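Local coordinates for N-acetylneuraminic acid outer membrane channel protein NanC (Escherichia coli, PDB 2WJR) that forms a monomeric beta-barrel channel in the outer membrane that admits N-acetylneuraminic acid to the bacterium and shows a weak preference for anions, at residues E23-Q26 with W30-M33; Q55-Y60 with G86-L91; A111-D116 with M121-V126; Y156-A159 with W164-E167; Q173-M176 with I180-Y183. The protein carries 1 engineered substitution. One frame throughout, in Å; residues are numbered along the deposited sequence. Where two conformers were deposited one is given.

Overall arrangement
NanC belongs to the KdgM family, whose twelve antiparallel transmembrane strands close into a barrel, and the five contacts sample its periplasmic turns, its lumen and its extracellular loops. They follow one another along the chain without nesting. Contact 1 turns strand 14-24 into strand 29-40, whose next neighbour, strand 53-63, enters contact 2 on the inner wall; these two centres lie 11 Å apart and their backbones are bonded together. Contacts 3 and 4, with centres 15 Å apart, touch through Tyr-156 in the extracellular loops. Contact 5 shares strand 164-174 with contact 4 but lies at its other end, 32 Å away centre to centre. Periplasmic turns thus join successive strands of the barrel, which closes where strand 2-9 pairs with strand 198-212.

Contact 1: residues E23-Q26 with W30-M33; sequences EGWQ and WASM
Trp-30 opens the second strand by laying its indole against the backbone of Glu-23 and Gly-24. A first torsion of -177° sets CG opposite the backbone N and brings the five-membered ring over the first strand: Glu-23 O sits over one ring face, 3.4 Å from Trp-30 CD1, and Gly-24 CA approaches the same CD1 at 3.5 Å. Gly-24 and Trp-30 form a non-hydrogen-bonded antiparallel pair, and a side chain on Gly-24 would point to the face already taken by the indole. Ala-31 comes next and carries the bonded pair: Glu-23 N donates to Ala-31 O at 2.9 Å, and Ala-31 N returns the bond to Glu-23 O at 3.0 Å. On this other face the methyl of Ala-31 meets the edge of the Trp-25 indole, in its plane, with CB 3.9 Å from Trp-25 CZ3, while Glu-23 CG lies over one face of that indole. Ser-32 goes on along the strand and links back weakly through OG to Val-21 O. Strand 53-63 flanks the far side of residues 30-33. The two indoles therefore bracket a short periplasmic hairpin from opposite faces, and the grip is mainly backbone bonding and apolar contact, with no charged pair between the segments.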
# COMPACT_ATOMS: atom_id res chain seq x y z
N GLU A 23 1.74 14.86 2.82
CA GLU A 23 2.25 16.17 2.39
C GLU A 23 3.66 16.07 1.84
O GLU A 23 4.52 15.42 2.44
CB GLU A 23 2.26 17.08 3.61
CG GLU A 23 2.85 18.42 3.40
CD GLU A 23 2.37 19.39 4.47
OE1 GLU A 23 3.19 19.84 5.29
OE2 GLU A 23 1.16 19.68 4.48
N GLY A 24 3.87 16.68 0.67
CA GLY A 24 5.20 16.92 0.13
C GLY A 24 5.68 18.33 0.47
O GLY A 24 4.91 19.30 0.36
N TRP A 25 6.93 18.44 0.88
CA TRP A 25 7.59 19.72 1.11
C TRP A 25 8.46 20.13 -0.08
O TRP A 25 8.94 19.29 -0.84
CB TRP A 25 8.44 19.66 2.38
CG TRP A 25 7.63 19.74 3.62
CD1 TRP A 25 7.29 20.88 4.30
CD2 TRP A 25 7.03 18.65 4.33
NE1 TRP A 25 6.52 20.56 5.40
CE2 TRP A 25 6.35 19.20 5.45
CE3 TRP A 25 7.01 17.26 4.15
CZ2 TRP A 25 5.66 18.41 6.38
CZ3 TRP A 25 6.32 16.47 5.08
CH2 TRP A 25 5.66 17.05 6.17
N GLN A 26 8.69 21.43 -0.23
CA GLN A 26 9.49 21.93 -1.34
C GLN A 26 10.96 21.56 -1.24
O GLN A 26 11.64 21.52 -2.24
CB GLN A 26 9.36 23.46 -1.43
CG GLN A 26 8.00 23.86 -1.85
CD GLN A 26 7.77 25.35 -1.72
OE1 GLN A 26 8.57 26.16 -2.22
NE2 GLN A 26 6.68 25.72 -1.09
N TRP A 30 8.91 14.16 2.06
CA TRP A 30 7.51 13.77 1.92
C TRP A 30 7.16 12.85 3.09
O TRP A 30 7.98 12.06 3.51
CB TRP A 30 7.28 13.05 0.60
CG TRP A 30 5.85 12.68 0.32
CD1 TRP A 30 4.92 13.42 -0.32
CD2 TRP A 30 5.20 11.46 0.70
NE1 TRP A 30 3.74 12.75 -0.38
CE2 TRP A 30 3.88 11.54 0.25
CE3 TRP A 30 5.62 10.32 1.38
CZ2 TRP A 30 2.96 10.50 0.45
CZ3 TRP A 30 4.70 9.29 1.59
CH2 TRP A 30 3.39 9.39 1.12
N ALA A 31 5.96 13.01 3.63
CA ALA A 31 5.48 12.16 4.72
C ALA A 31 3.98 11.92 4.69
O ALA A 31 3.20 12.69 4.12
CB ALA A 31 5.89 12.70 6.10
N SER A 32 3.61 10.82 5.32
CA SER A 32 2.23 10.40 5.41
C SER A 32 2.02 9.70 6.74
O SER A 32 2.92 9.03 7.26
CB SER A 32 1.91 9.44 4.26
OG SER A 32 0.52 9.18 4.18
N MET A 33 0.85 9.90 7.32
CA MET A 33 0.41 9.14 8.48
C MET A 33 -0.97 8.62 8.14
O MET A 33 -1.78 9.35 7.56
CB MET A 33 0.38 10.00 9.75
CG MET A 33 1.76 10.55 10.16

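Contact 2: residues Q55-Y60 with G86-L91. With EPE (4-(2-hydroxyethyl)-1-piperazine ethanesulfonic acid), chain C.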
# COMPACT_ATOMS: atom_id res chain seq x y z
N GLN A 55 0.22 3.64 10.38
CA GLN A 55 1.42 3.62 9.56
C GLN A 55 1.92 5.04 9.32
O GLN A 55 1.13 5.95 9.01
CB GLN A 55 1.15 2.92 8.24
CG GLN A 55 0.56 1.52 8.40
CD GLN A 55 0.33 0.82 7.08
OE1 GLN A 55 1.18 0.88 6.19
NE2 GLN A 55 -0.80 0.11 6.95
N VAL A 56 3.23 5.18 9.47
CA VAL A 56 3.93 6.43 9.20
C VAL A 56 4.97 6.19 8.11
O VAL A 56 5.86 5.33 8.27
CB VAL A 56 4.66 6.92 10.46
CG1 VAL A 56 5.49 8.16 10.15
CG2 VAL A 56 3.65 7.18 11.59
N GLU A 57 4.88 6.98 7.03
CA GLU A 57 5.79 6.87 5.91
C GLU A 57 6.54 8.18 5.72
O GLU A 57 5.92 9.26 5.82
CB GLU A 57 5.03 6.51 4.64
CG GLU A 57 5.92 6.18 3.48
CD GLU A 57 5.19 5.53 2.34
OE1 GLU A 57 3.97 5.23 2.48
OE2 GLU A 57 5.84 5.32 1.29
N VAL A 58 7.85 8.08 5.49
CA VAL A 58 8.69 9.24 5.19
C VAL A 58 9.68 8.90 4.09
O VAL A 58 10.32 7.84 4.11
CB VAL A 58 9.45 9.75 6.44
CG1 VAL A 58 8.47 10.18 7.52
CG2 VAL A 58 10.44 8.69 6.96
N ASN A 59 9.82 9.79 3.12
CA ASN A 59 10.84 9.63 2.11
C ASN A 59 11.37 11.00 1.72
O ASN A 59 10.80 12.03 2.11
CB ASN A 59 10.37 8.80 0.90
CG ASN A 59 9.30 9.46 0.06
OD1 ASN A 59 9.46 10.59 -0.41
ND2 ASN A 59 8.24 8.73 -0.21
N TYR A 60 12.47 10.99 0.98
CA TYR A 60 13.10 12.22 0.50
C TYR A 60 13.26 12.13 -1.01
O TYR A 60 13.86 11.17 -1.51
CB TYR A 60 14.44 12.42 1.19
CG TYR A 60 15.16 13.63 0.66
CD1 TYR A 60 14.80 14.90 1.10
CD2 TYR A 60 16.13 13.50 -0.33
CE1 TYR A 60 15.43 16.02 0.59
CE2 TYR A 60 16.75 14.63 -0.87
CZ TYR A 60 16.40 15.89 -0.39
OH TYR A 60 17.03 17.02 -0.90
N GLY A 86 10.08 -0.64 7.53
CA GLY A 86 10.17 -0.93 6.10
C GLY A 86 10.98 0.06 5.31
O GLY A 86 10.40 0.90 4.61
N PRO A 87 12.32 0.02 5.44
CA PRO A 87 13.15 0.88 4.63
C PRO A 87 12.96 0.52 3.16
O PRO A 87 12.70 -0.66 2.83
CB PRO A 87 14.56 0.58 5.13
CG PRO A 87 14.48 -0.80 5.72
CD PRO A 87 13.13 -0.84 6.33
N TYR A 88 13.01 1.52 2.29
CA TYR A 88 12.78 1.29 0.88
C TYR A 88 13.51 2.27 -0.03
O TYR A 88 14.02 3.30 0.44
CB TYR A 88 11.28 1.32 0.56
CG TYR A 88 10.52 2.63 0.74
CD1 TYR A 88 9.55 2.76 1.73
CD2 TYR A 88 10.72 3.72 -0.12
CE1 TYR A 88 8.80 3.92 1.86
CE2 TYR A 88 9.96 4.85 -0.02
CZ TYR A 88 9.03 4.97 0.98
OH TYR A 88 8.30 6.12 1.09
N VAL A 89 13.55 1.93 -1.31
CA VAL A 89 13.89 2.90 -2.35
C VAL A 89 12.87 2.84 -3.45
O VAL A 89 12.56 1.76 -3.98
CB VAL A 89 15.30 2.69 -2.93
CG1 VAL A 89 15.59 3.77 -4.02
CG2 VAL A 89 16.33 2.74 -1.82
N LYS A 90 12.34 4.02 -3.81
CA LYS A 90 11.39 4.14 -4.89
C LYS A 90 12.02 4.93 -6.04
O LYS A 90 12.62 5.98 -5.80
CB LYS A 90 10.10 4.82 -4.45
CG LYS A 90 9.02 4.86 -5.55
CD LYS A 90 7.70 5.43 -5.07
CE LYS A 90 6.71 5.49 -6.20
NZ LYS A 90 5.36 5.89 -5.71
N LEU A 91 11.89 4.42 -7.25
CA LEU A 91 12.30 5.15 -8.45
C LEU A 91 11.07 5.57 -9.21
O LEU A 91 10.21 4.74 -9.49
CB LEU A 91 13.20 4.25 -9.29
CG LEU A 91 13.70 4.79 -10.62
CD1 LEU A 91 14.72 5.92 -10.36
CD2 LEU A 91 14.33 3.60 -11.36
N1 EPE C . 3.86 10.23 -4.74
C2 EPE C . 4.67 10.95 -5.74
C3 EPE C . 4.51 10.31 -7.12
N4 EPE C . 3.13 10.00 -7.51
C5 EPE C . 2.10 10.42 -6.55
C6 EPE C . 2.43 10.15 -5.09
C7 EPE C . 2.91 10.46 -8.87
C8 EPE C . 1.58 9.99 -9.46
O8 EPE C . 1.51 10.47 -10.78
C9 EPE C . 4.02 10.85 -3.42
C10 EPE C . 5.34 10.43 -2.80
S EPE C . 5.57 8.65 -3.01
O1S EPE C . 6.85 8.25 -2.47
O2S EPE C . 5.55 8.35 -4.44
O3S EPE C . 4.54 7.87 -2.33
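Tyr-88 reaches across from strand 82-94 and lodges its hydroxyl between Glu-57 and Asn-59. It gives a short but weak hydrogen bond to the carboxylate, Tyr-88 OH to Glu-57 OE2 2.6 Å, and accepts a nearly straight one (169°) from Asn-59 ND2 at 2.9 Å, the phenol oxygen lying in the amide plane of Asn-59. The Glu-57 carboxylate stands almost perpendicular to the phenol ring, 87° between planes, whereas the amide nitrogen of Asn-59 comes in at the ring edge. Tyr-88 CG sits between its backbone N and carbonyl carbon (chi1 65°), which lifts the ring off its own strand toward the other. The two strands are not direct neighbours: strand 68-79 runs between them in the beta-barrel, and the side chains meet over it on the concave inner wall that lines the channel. A phenylalanine in place of Tyr-88 would probably leave Glu-57 OE2 without this donor and Asn-59 ND2 without this acceptor. Farther out, a bound HEPES molecule, probably from the crystallisation liquor, offers its sulfonate to Lys-90 NZ, 2.8 Å from O2S, and weakly to Asn-59 ND2, 2.7 Å from O1S. Lys-90 reaches it with a fully extended chain. Behind this shell Arg-71 holds Asn-59 OD1, fixing which way round the amide lies, and Arg-104 makes a cation-pi contact with the Tyr-88 ring.

Contact 3: residues A111-D116 with M121-V126. With PO4 (phosphate ion), chain D.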
# COMPACT_ATOMS: atom_id res chain seq x y z
N ALA A 111 10.09 -5.94 14.40
CA ALA A 111 10.83 -5.71 15.63
C ALA A 111 10.37 -6.67 16.74
O ALA A 111 10.78 -6.54 17.88
CB ALA A 111 10.66 -4.27 16.10
N TYR A 112 9.53 -7.63 16.38
CA TYR A 112 9.01 -8.61 17.32
C TYR A 112 9.07 -9.98 16.68
O TYR A 112 8.95 -10.12 15.46
CB TYR A 112 7.58 -8.27 17.72
CG TYR A 112 6.63 -8.07 16.56
CD1 TYR A 112 6.58 -6.87 15.85
CD2 TYR A 112 5.76 -9.09 16.18
CE1 TYR A 112 5.68 -6.70 14.79
CE2 TYR A 112 4.88 -8.93 15.13
CZ TYR A 112 4.84 -7.74 14.44
OH TYR A 112 3.96 -7.62 13.41
N ARG A 113 9.25 -10.99 17.52
CA ARG A 113 9.39 -12.38 17.07
C ARG A 113 8.08 -13.14 17.17
O ARG A 113 7.24 -12.86 18.02
CB ARG A 113 10.51 -13.07 17.83
CG ARG A 113 11.84 -12.39 17.61
CD ARG A 113 12.92 -12.90 18.53
NE ARG A 113 13.41 -14.22 18.15
CZ ARG A 113 13.49 -15.28 18.96
NH1 ARG A 113 13.10 -15.21 20.23
NH2 ARG A 113 13.98 -16.42 18.49
N GLN A 114 7.86 -14.06 16.23
CA GLN A 114 6.60 -14.77 16.14
C GLN A 114 6.88 -16.23 15.82
O GLN A 114 7.88 -16.55 15.16
CB GLN A 114 5.68 -14.22 15.04
CG GLN A 114 5.07 -12.85 15.33
CD GLN A 114 4.41 -12.23 14.12
OE1 GLN A 114 5.07 -11.99 13.09
NE2 GLN A 114 3.13 -11.96 14.23
N GLN A 115 5.97 -17.08 16.26
CA GLN A 115 6.09 -18.51 15.98
C GLN A 115 6.02 -18.78 14.47
O GLN A 115 5.05 -18.41 13.78
CB GLN A 115 5.01 -19.31 16.71
CG GLN A 115 5.25 -20.81 16.56
CD GLN A 115 4.13 -21.68 17.09
OE1 GLN A 115 4.41 -22.73 17.69
NE2 GLN A 115 2.89 -21.31 16.84
N ASP A 116 7.05 -19.46 13.97
CA ASP A 116 7.09 -19.85 12.57
C ASP A 116 6.41 -21.19 12.29
O ASP A 116 5.83 -21.81 13.19
CB ASP A 116 8.53 -19.77 12.00
CG ASP A 116 9.42 -20.93 12.39
OD1 ASP A 116 8.96 -21.98 12.93
OD2 ASP A 116 10.63 -20.78 12.11
N MET A 121 10.52 -19.80 17.30
CA MET A 121 10.39 -18.36 17.35
C MET A 121 11.40 -17.74 16.39
O MET A 121 12.59 -18.02 16.44
CB MET A 121 10.57 -17.89 18.79
CG MET A 121 9.47 -18.42 19.71
SD MET A 121 7.84 -17.78 19.28
CE MET A 121 8.35 -16.06 19.20
N SER A 122 10.90 -16.92 15.47
CA SER A 122 11.76 -16.32 14.46
C SER A 122 11.20 -14.94 14.15
O SER A 122 10.41 -14.40 14.92
CB SER A 122 11.81 -17.23 13.23
OG SER A 122 12.62 -16.69 12.20
N ARG A 123 11.58 -14.39 13.00
CA ARG A 123 11.15 -13.05 12.60
C ARG A 123 10.57 -13.11 11.19
O ARG A 123 11.23 -13.56 10.25
CB ARG A 123 12.36 -12.13 12.65
CG ARG A 123 12.11 -10.80 13.23
CD ARG A 123 13.39 -9.97 13.23
NE ARG A 123 14.19 -10.19 14.43
CZ ARG A 123 13.92 -9.68 15.63
NH1 ARG A 123 12.86 -8.92 15.82
NH2 ARG A 123 14.73 -9.95 16.64
N ASP A 124 9.35 -12.64 11.05
CA ASP A 124 8.61 -12.76 9.82
C ASP A 124 8.89 -11.52 8.98
O ASP A 124 8.05 -10.64 8.82
CB ASP A 124 7.13 -12.94 10.07
CG ASP A 124 6.32 -12.93 8.80
OD1 ASP A 124 6.78 -13.50 7.79
OD2 ASP A 124 5.22 -12.35 8.81
N ASN A 125 10.08 -11.51 8.42
CA ASN A 125 10.54 -10.39 7.59
C ASN A 125 10.15 -10.65 6.15
O ASN A 125 10.01 -11.82 5.71
CB ASN A 125 12.04 -10.22 7.71
CG ASN A 125 12.49 -10.04 9.13
OD1 ASN A 125 11.79 -9.41 9.95
ND2 ASN A 125 13.67 -10.59 9.45
N VAL A 126 9.95 -9.57 5.40
CA VAL A 126 9.37 -9.67 4.09
C VAL A 126 10.10 -8.81 3.05
O VAL A 126 10.48 -7.67 3.34
CB VAL A 126 7.90 -9.26 4.14
CG1 VAL A 126 7.36 -9.07 2.71
CG2 VAL A 126 7.06 -10.29 4.92
P PO4 D . 15.63 -13.91 14.48
O1 PO4 D . 17.00 -14.33 14.95
O2 PO4 D . 15.69 -12.42 14.19
O3 PO4 D . 15.26 -14.66 13.21
O4 PO4 D . 14.62 -14.22 15.57
O HOH W 1 7.87 -11.80 13.54
O HOH W 2 11.87 -18.88 10.36
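Tyr-112, Gln-114 and Asp-124 close round a single water: it donates to Tyr-112 O and to Gln-114 OE1, both at 2.8 Å, and accepts from Asp-124 N at 3.0 Å. Gln-114 OE1 also receives Lys-110 NZ, a lysine that forms a salt bridge with Asp-124. Next to this knot the backbones pair for a short distance, Gln-114 N to Ser-122 O at 2.9 Å, with a longer return bond from Ser-122 N that arrives above the carbonyl plane of Gln-114. Two arginines then clasp a phosphate, probably from the crystallisation liquor. Arg-123 NE bonds O2 at 2.7 Å and Arg-113 NE bonds O4 at 2.8 Å, the latter oxygen lying at the guanidinium edge and in its plane. Both chains bend at chi3 (74° in Arg-113, -88° in Arg-123) to bring NE to the anion, and Arg-113 CG comes to rest over one face of the other guanidinium. Met-121 bends at chi2 and chi3, its CE lying 3.6 Å from Arg-113 C and its CB over one face of that arginine's guanidinium. A second water joins Asp-116 OD2 to Ser-122 OG, while Asp-116 OD1 accepts from Ser-118 N. This small two-stranded hairpin lies within the extracellular loop between strands 99-110 and 126-136, leaning on Trp-109 of the first and, through Tyr-156, on the loop that follows strand 141-152.

Contact 4: residues Y156-A159 with W164-E167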
# COMPACT_ATOMS: atom_id res chain seq x y z
N TYR A 156 7.73 -18.77 7.15
CA TYR A 156 6.36 -18.34 7.34
C TYR A 156 5.60 -18.43 6.04
O TYR A 156 6.20 -18.64 4.99
CB TYR A 156 6.32 -16.90 7.82
CG TYR A 156 6.97 -16.67 9.16
CD1 TYR A 156 6.25 -16.80 10.33
CD2 TYR A 156 8.29 -16.31 9.24
CE1 TYR A 156 6.84 -16.59 11.57
CE2 TYR A 156 8.89 -16.09 10.45
CZ TYR A 156 8.15 -16.24 11.62
OH TYR A 156 8.76 -15.99 12.81
N ARG A 157 4.29 -18.26 6.11
CA ARG A 157 3.49 -18.29 4.91
C ARG A 157 2.40 -17.25 4.94
O ARG A 157 2.00 -16.80 6.01
CB ARG A 157 2.89 -19.69 4.69
CG ARG A 157 1.83 -20.06 5.70
CD ARG A 157 1.23 -21.44 5.39
NE ARG A 157 0.14 -21.82 6.27
CZ ARG A 157 -1.11 -21.37 6.20
NH1 ARG A 157 -2.03 -21.83 7.06
NH2 ARG A 157 -1.48 -20.49 5.28
N TYR A 158 1.93 -16.88 3.76
CA TYR A 158 0.73 -16.08 3.61
C TYR A 158 -0.50 -16.99 3.67
O TYR A 158 -0.39 -18.24 3.61
CB TYR A 158 0.78 -15.28 2.29
CG TYR A 158 1.89 -14.26 2.33
CD1 TYR A 158 3.09 -14.46 1.65
CD2 TYR A 158 1.77 -13.11 3.11
CE1 TYR A 158 4.12 -13.54 1.71
CE2 TYR A 158 2.81 -12.18 3.18
CZ TYR A 158 3.99 -12.40 2.49
OH TYR A 158 5.05 -11.48 2.51
N ALA A 159 -1.65 -16.37 3.79
CA ALA A 159 -2.92 -17.06 3.93
C ALA A 159 -3.31 -17.81 2.65
O ALA A 159 -4.33 -18.51 2.62
CB ALA A 159 -3.99 -16.06 4.34
N TRP A 164 4.82 -16.53 -0.83
CA TRP A 164 4.74 -15.29 -1.63
C TRP A 164 3.31 -15.05 -2.00
O TRP A 164 2.48 -15.96 -1.97
CB TRP A 164 5.59 -15.38 -2.89
CG TRP A 164 5.15 -16.43 -3.87
CD1 TRP A 164 5.46 -17.76 -3.84
CD2 TRP A 164 4.36 -16.23 -5.05
NE1 TRP A 164 4.89 -18.40 -4.90
CE2 TRP A 164 4.21 -17.49 -5.67
CE3 TRP A 164 3.75 -15.12 -5.64
CZ2 TRP A 164 3.49 -17.67 -6.85
CZ3 TRP A 164 3.02 -15.29 -6.81
CH2 TRP A 164 2.89 -16.56 -7.40
N ALA A 165 3.01 -13.80 -2.34
CA ALA A 165 1.69 -13.45 -2.80
C ALA A 165 1.76 -12.13 -3.53
O ALA A 165 2.80 -11.44 -3.53
CB ALA A 165 0.72 -13.34 -1.65
N THR A 166 0.64 -11.79 -4.13
CA THR A 166 0.52 -10.60 -4.98
C THR A 166 -0.65 -9.73 -4.53
O THR A 166 -1.55 -10.18 -3.80
CB THR A 166 0.37 -10.97 -6.49
OG1 THR A 166 -0.84 -11.72 -6.69
CG2 THR A 166 1.56 -11.75 -6.96
N GLU A 167 -0.60 -8.46 -4.91
CA GLU A 167 -1.76 -7.60 -4.85
C GLU A 167 -1.77 -6.79 -6.14
O GLU A 167 -0.72 -6.46 -6.70
CB GLU A 167 -1.74 -6.66 -3.65
CG GLU A 167 -1.56 -7.33 -2.27
CD GLU A 167 -1.65 -6.34 -1.11
OE1 GLU A 167 -1.97 -5.15 -1.35
OE2 GLU A 167 -1.40 -6.76 0.04
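The ring of Tyr-158 turns one edge to the start of the second segment: Trp-164 N lies close to the ring plane, 3.7 Å from Tyr-158 CD1, and CE1 of the same edge approaches Trp-164 CA at 3.8 Å. Ala-165 adds its methyl, with CB 4.2 Å from Tyr-158 CD1. The ring also meets Lys-152, in a cation-pi contact, and Tyr-150, whose ring is inclined to it. The bond to CB of Trp-164 points away from the loop segment, and its indole packs on Leu-149 and Ser-151 of strand 141-152, with Thr-166 CG2 at its edge. Tyr-158 CG is anti to the carbonyl carbon (chi1 -66°), a setting that turns the phenol from the loop toward the strand. No hydrogen bond crosses between the segments; the loop is steadied instead by Arg-157, whose NH2 reaches Tyr-158 O at 3.0 Å and also forms a salt bridge with Asp-199. An alanine at Tyr-158 is likely to open a gap beside Ala-165 and to deprive Lys-152 of its aromatic partner. In this KdgM-family barrel the extracellular loop of residues 150-166 thus folds back on the start of strand 164-174, the strand it leads into.

Contact 5: residues Q173-M176 with I180-Y183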
# COMPACT_ATOMS: atom_id res chain seq x y z
N GLN A 173 -9.73 7.79 -10.43
CA GLN A 173 -9.92 9.05 -9.74
C GLN A 173 -10.70 9.98 -10.65
O GLN A 173 -10.44 10.06 -11.85
CB GLN A 173 -8.58 9.72 -9.42
CG GLN A 173 -7.65 8.98 -8.47
CD GLN A 173 -6.24 9.58 -8.47
OE1 GLN A 173 -5.98 10.58 -9.15
NE2 GLN A 173 -5.34 8.96 -7.73
N TYR A 174 -11.66 10.68 -10.06
CA TYR A 174 -12.46 11.66 -10.76
C TYR A 174 -12.08 13.04 -10.19
O TYR A 174 -12.27 13.28 -9.03
CB TYR A 174 -13.95 11.37 -10.53
CG TYR A 174 -14.87 12.48 -11.01
CD1 TYR A 174 -14.74 13.00 -12.29
CD2 TYR A 174 -15.85 12.99 -10.18
CE1 TYR A 174 -15.60 14.02 -12.74
CE2 TYR A 174 -16.71 14.00 -10.61
CZ TYR A 174 -16.57 14.51 -11.89
OH TYR A 174 -17.40 15.52 -12.33
N HIS A 175 -11.52 13.91 -11.03
CA HIS A 175 -11.12 15.24 -10.58
C HIS A 175 -12.32 16.19 -10.62
O HIS A 175 -12.46 17.02 -11.52
CB HIS A 175 -9.95 15.77 -11.41
CG HIS A 175 -8.77 14.85 -11.42
ND1 HIS A 175 -8.08 14.51 -10.27
CD2 HIS A 175 -8.18 14.16 -12.43
CE1 HIS A 175 -7.10 13.68 -10.58
NE2 HIS A 175 -7.14 13.45 -11.88
N MET A 176 -13.20 16.02 -9.64
CA MET A 176 -14.42 16.81 -9.54
C MET A 176 -14.03 18.28 -9.41
O MET A 176 -14.51 19.13 -10.14
CB MET A 176 -15.21 16.36 -8.31
CG MET A 176 -16.62 16.92 -8.18
SD MET A 176 -17.36 16.28 -6.67
CE MET A 176 -16.52 17.33 -5.47
N ILE A 180 -10.73 18.40 -4.73
CA ILE A 180 -11.59 17.27 -4.29
C ILE A 180 -11.60 16.18 -5.37
O ILE A 180 -12.05 16.40 -6.49
CB ILE A 180 -13.06 17.67 -4.01
CG1 ILE A 180 -13.15 18.85 -3.03
CG2 ILE A 180 -13.84 16.48 -3.44
CD1 ILE A 180 -14.61 19.29 -2.77
N THR A 181 -11.09 15.00 -5.01
CA THR A 181 -10.93 13.93 -5.96
C THR A 181 -11.55 12.65 -5.43
O THR A 181 -10.88 11.88 -4.77
CB THR A 181 -9.44 13.70 -6.30
OG1 THR A 181 -8.86 14.92 -6.77
CG2 THR A 181 -9.27 12.63 -7.38
N PRO A 182 -12.86 12.43 -5.69
CA PRO A 182 -13.45 11.13 -5.38
C PRO A 182 -12.81 10.04 -6.22
O PRO A 182 -12.36 10.30 -7.33
CB PRO A 182 -14.93 11.31 -5.77
CG PRO A 182 -15.14 12.79 -5.85
CD PRO A 182 -13.84 13.32 -6.35
N TYR A 183 -12.75 8.82 -5.68
CA TYR A 183 -12.25 7.69 -6.46
C TYR A 183 -12.92 6.39 -6.10
O TYR A 183 -13.49 6.22 -5.02
CB TYR A 183 -10.73 7.54 -6.29
CG TYR A 183 -10.25 7.24 -4.89
CD1 TYR A 183 -9.94 8.27 -4.01
CD2 TYR A 183 -10.07 5.93 -4.46
CE1 TYR A 183 -9.47 7.99 -2.72
CE2 TYR A 183 -9.60 5.64 -3.19
CZ TYR A 183 -9.30 6.67 -2.32
OH TYR A 183 -8.84 6.41 -1.06
O HOH W 3 -8.66 16.80 -8.43
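Met-176 and Ile-180 make the tight end of this hairpin, although Met-176 lies on the surface. Their side chains run alongside each other in the same direction, and the bend of Met-176 at chi3 (77°) presses its methyl on the isoleucine branch, with CE 3.5 Å from Ile-180 CG2, closer than usual for two carbons. Pro-182 continues the packing: its CD lies 3.9 Å from Met-176 CB and only 3.1 Å from Tyr-174 O. Tyr-174 N donates to Pro-182 O at 2.8 Å, almost straight at 173°. The reverse bond cannot form because the proline nitrogen has no hydrogen, and Tyr-174 O is met instead by a CA-H of Thr-181, its CA 3.4 Å away, and, weakly, by the backbone N of Met-176 across an inverse gamma turn centred on His-175. On the same strand pair Gln-173 stands opposite Tyr-183 in a non-hydrogen-bonded antiparallel pair, and Gln-173 CB lies 3.6 Å from Thr-181 CG2. The more polar, water-bridged side belongs to His-175 and Thr-181, which lie side by side. A water sits between His-175 ND1, 3.0 Å away, and the Thr-181 hydroxyl, while the other ring nitrogen of His-175 is taken by Thr-142 and the Tyr-183 hydroxyl by Asp-3. The periplasmic turn between strands 164-174 and 180-188 is thus closed by one short, nearly straight backbone bond plus apolar packing on one flank, and on the other by polar groups that meet a water, Thr-142 of the adjacent strand 141-152 and Asp-3 of strand 2-9.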